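Local structure of L-serine ammonia-lyase (Rhizomucor miehei CAU432, 5C3U) at residues D260-R268 and L322-M330. The protein belongs to the pyridoxal-phosphate-dependent enzymes and holds pyridoxal-5'-phosphate in a pocket of its alpha/beta fold. Sequence-based numbering, arbitrary orientation.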
loop_
_atom_site.group_PDB
_atom_site.type_symbol
_atom_site.label_atom_id
_atom_site.label_comp_id
_atom_site.label_asym_id
_atom_site.label_seq_id
_atom_site.Cartn_x
_atom_site.Cartn_y
_atom_site.Cartn_z
ATOM N N ASP A 260 -1.425 8.098 14.601
ATOM C CA ASP A 260 -0.671 8.947 13.653
ATOM C C ASP A 260 0.712 9.272 14.199
ATOM O O ASP A 260 1.681 9.323 13.431
ATOM C CB ASP A 260 -1.463 10.205 13.326
ATOM C CG ASP A 260 -2.463 9.989 12.188
ATOM O OD1 ASP A 260 -2.648 8.833 11.735
ATOM O OD2 ASP A 260 -3.072 10.985 11.731
ATOM N N ALA A 261 0.818 9.488 15.514
ATOM C CA ALA A 261 2.108 9.790 16.134
ATOM C C ALA A 261 3.091 8.626 15.989
ATOM O O ALA A 261 4.266 8.844 15.708
ATOM C CB ALA A 261 1.957 10.208 17.598
ATOM N N MET A 262 2.612 7.396 16.156
ATOM C CA MET A 262 3.470 6.222 15.961
ATOM C C MET A 262 3.919 6.109 14.506
ATOM O O MET A 262 5.092 5.843 14.235
ATOM C CB MET A 262 2.749 4.938 16.362
ATOM C CG MET A 262 2.620 4.780 17.853
ATOM S SD MET A 262 1.394 3.523 18.297
ATOM C CE MET A 262 2.206 2.056 17.724
ATOM N N ALA A 263 2.985 6.314 13.576
ATOM C CA ALA A 263 3.308 6.219 12.152
ATOM C C ALA A 263 4.310 7.306 11.769
ATOM O O ALA A 263 5.238 7.049 11.009
ATOM C CB ALA A 263 2.040 6.321 11.296
ATOM N N ALA A 264 4.127 8.507 12.307
ATOM C CA ALA A 264 5.007 9.629 11.970
ATOM C C ALA A 264 6.420 9.384 12.516
ATOM O O ALA A 264 7.450 9.683 11.869
ATOM C CB ALA A 264 4.452 10.920 12.544
ATOM N N ASP A 265 6.480 8.866 13.726
ATOM C CA ASP A 265 7.774 8.587 14.329
ATOM C C ASP A 265 8.501 7.517 13.512
ATOM O O ASP A 265 9.725 7.584 13.331
ATOM C CB ASP A 265 7.623 8.155 15.786
ATOM C CG ASP A 265 8.916 8.301 16.561
ATOM O OD1 ASP A 265 9.578 9.359 16.448
ATOM O OD2 ASP A 265 9.285 7.358 17.268
ATOM N N ALA A 266 7.753 6.557 12.981
ATOM C CA ALA A 266 8.392 5.499 12.193
ATOM C C ALA A 266 8.964 6.058 10.886
ATOM O O ALA A 266 10.017 5.613 10.446
ATOM C CB ALA A 266 7.418 4.367 11.898
ATOM N N VAL A 267 8.248 6.985 10.262
ATOM C CA VAL A 267 8.759 7.627 9.035
ATOM C C VAL A 267 10.078 8.336 9.355
ATOM O O VAL A 267 11.038 8.289 8.561
ATOM C CB VAL A 267 7.735 8.625 8.440
ATOM C CG1 VAL A 267 8.371 9.471 7.314
ATOM C CG2 VAL A 267 6.523 7.863 7.916
ATOM N N ARG A 268 10.114 9.027 10.495
ATOM C CA ARG A 268 11.315 9.782 10.868
ATOM C C ARG A 268 12.461 8.804 11.110
ATOM O O ARG A 268 13.565 9.012 10.613
ATOM C CB ARG A 268 11.059 10.589 12.113
ATOM C CG ARG A 268 12.304 11.282 12.649
ATOM C CD ARG A 268 12.014 11.978 13.962
ATOM N NE ARG A 268 11.803 11.031 15.057
ATOM C CZ ARG A 268 12.786 10.491 15.779
ATOM N NH1 ARG A 268 14.055 10.780 15.514
ATOM N NH2 ARG A 268 12.505 9.651 16.755
ATOM N N LEU A 322 8.031 15.910 6.855
ATOM C CA LEU A 322 8.909 15.551 7.964
ATOM C C LEU A 322 9.085 16.699 8.958
ATOM O O LEU A 322 9.147 16.469 10.162
ATOM C CB LEU A 322 10.260 15.048 7.459
ATOM C CG LEU A 322 10.240 13.571 7.071
ATOM C CD1 LEU A 322 11.352 13.311 6.077
ATOM C CD2 LEU A 322 10.366 12.672 8.296
ATOM N N ASP A 323 9.130 17.931 8.455
ATOM C CA ASP A 323 9.106 19.109 9.335
ATOM C C ASP A 323 7.845 19.090 10.214
ATOM O O ASP A 323 7.905 19.276 11.450
ATOM C CB ASP A 323 9.120 20.382 8.493
ATOM C CG ASP A 323 10.468 20.647 7.830
ATOM O OD1 ASP A 323 11.492 20.047 8.259
ATOM O OD2 ASP A 323 10.505 21.467 6.868
ATOM N N GLU A 324 6.702 18.894 9.559
ATOM C CA GLU A 324 5.410 18.897 10.218
ATOM C C GLU A 324 5.273 17.776 11.235
ATOM O O GLU A 324 4.790 18.001 12.357
ATOM C CB GLU A 324 4.280 18.837 9.188
ATOM C CG GLU A 324 4.106 20.138 8.425
ATOM C CD GLU A 324 3.913 21.314 9.363
ATOM O OE1 GLU A 324 2.915 21.316 10.109
ATOM O OE2 GLU A 324 4.768 22.224 9.369
ATOM N N TYR A 325 5.719 16.582 10.853
ATOM C CA TYR A 325 5.618 15.409 11.728
ATOM C C TYR A 325 6.419 15.634 12.999
ATOM O O TYR A 325 5.922 15.371 14.096
ATOM C CB TYR A 325 6.098 14.126 11.034
ATOM C CG TYR A 325 5.220 13.657 9.894
ATOM C CD1 TYR A 325 3.978 14.232 9.659
ATOM C CD2 TYR A 325 5.636 12.614 9.065
ATOM C CE1 TYR A 325 3.177 13.810 8.608
ATOM C CE2 TYR A 325 4.832 12.162 8.028
ATOM C CZ TYR A 325 3.618 12.759 7.802
ATOM O OH TYR A 325 2.827 12.314 6.761
ATOM N N ARG A 326 7.644 16.128 12.845
ATOM C CA ARG A 326 8.522 16.391 13.985
ATOM C C ARG A 326 7.888 17.407 14.952
ATOM O O ARG A 326 7.818 17.139 16.158
ATOM C CB ARG A 326 9.924 16.803 13.521
ATOM C CG ARG A 326 10.750 15.629 12.985
ATOM C CD ARG A 326 12.152 16.002 12.527
ATOM N NE ARG A 326 12.137 17.094 11.565
ATOM C CZ ARG A 326 13.221 17.676 11.064
ATOM N NH1 ARG A 326 13.094 18.680 10.199
ATOM N NH2 ARG A 326 14.431 17.272 11.432
ATOM N N LYS A 327 7.393 18.531 14.426
ATOM C CA LYS A 327 6.707 19.562 15.242
ATOM C C LYS A 327 5.487 19.056 15.999
ATOM O O LYS A 327 5.252 19.469 17.136
ATOM C CB LYS A 327 6.198 20.711 14.372
ATOM C CG LYS A 327 7.241 21.651 13.809
ATOM C CD LYS A 327 6.664 23.060 13.779
ATOM C CE LYS A 327 7.146 23.869 12.583
ATOM N NZ LYS A 327 6.586 23.354 11.298
ATOM N N LYS A 328 4.691 18.211 15.348
ATOM C CA LYS A 328 3.343 17.885 15.822
ATOM C C LYS A 328 3.253 16.641 16.717
ATOM O O LYS A 328 2.397 16.593 17.610
ATOM C CB LYS A 328 2.384 17.742 14.628
ATOM C CG LYS A 328 0.902 17.876 14.948
ATOM N N TYR A 329 4.116 15.651 16.472
ATOM C CA TYR A 329 3.990 14.330 17.098
ATOM C C TYR A 329 5.124 13.894 18.026
ATOM O O TYR A 329 4.974 12.927 18.783
ATOM C CB TYR A 329 3.835 13.269 16.003
ATOM C CG TYR A 329 2.596 13.468 15.166
ATOM C CD1 TYR A 329 1.324 13.252 15.703
ATOM C CD2 TYR A 329 2.689 13.878 13.841
ATOM C CE1 TYR A 329 0.191 13.438 14.934
ATOM C CE2 TYR A 329 1.556 14.070 13.069
ATOM C CZ TYR A 329 0.317 13.847 13.621
ATOM O OH TYR A 329 -0.808 14.045 12.852
ATOM N N MET A 330 6.253 14.580 17.968
ATOM C CA MET A 330 7.438 14.133 18.703
ATOM C C MET A 330 7.837 15.058 19.853
ATOM O O MET A 330 7.819 16.282 19.712
ATOM C CB MET A 330 8.595 13.945 17.730
ATOM C CG MET A 330 8.530 12.609 17.009
ATOM S SD MET A 330 9.074 12.754 15.305
ATOM C CE MET A 330 7.553 12.539 14.386
#
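Tyr329 lies against the first turn of helix 260-274, its ring meeting both Ala261 and Ala264. CD1 of Tyr329 is 3.6 Å from CB of Ala261, while CD2 of Tyr329 sits 3.7 Å from CB of Ala264. Asp260 C lies over one ring face and Lys328 CB over the opposite one, both offset toward the rim. The Asp260 carboxylate itself turns to Thr230 and the backbone N of Ile231.

Met330 runs past Arg268 in the opposite direction, its SD in close van der Waals contact with Arg268 NE (3.2 Å), oblique to the guanidinium. Arg268 is extended at first, CG anti to the backbone N (chi1 174°), then bends at chi3 (71°), returning its guanidinium to Asp265. There NE and NH2 both hydrogen-bond Asp265 OD1 near the guanidinium plane, at 3.1 and 3.0 Å, in an intrahelical salt bridge that fixes the group beside the sulfur.

Ala264 CB also lies 3.9 Å from CG of Tyr325, so one methyl meets both tyrosines. No hydrogen bond joins the segments; the axes of 260-268 and 322-329 approach to 9.6 Å at 131°. In this fold type II pyridoxal-phosphate enzyme (tryptophan synthase beta family), the last modelled helix, 319-329, packs on the helix after edge strand 253-258 of the larger sheet.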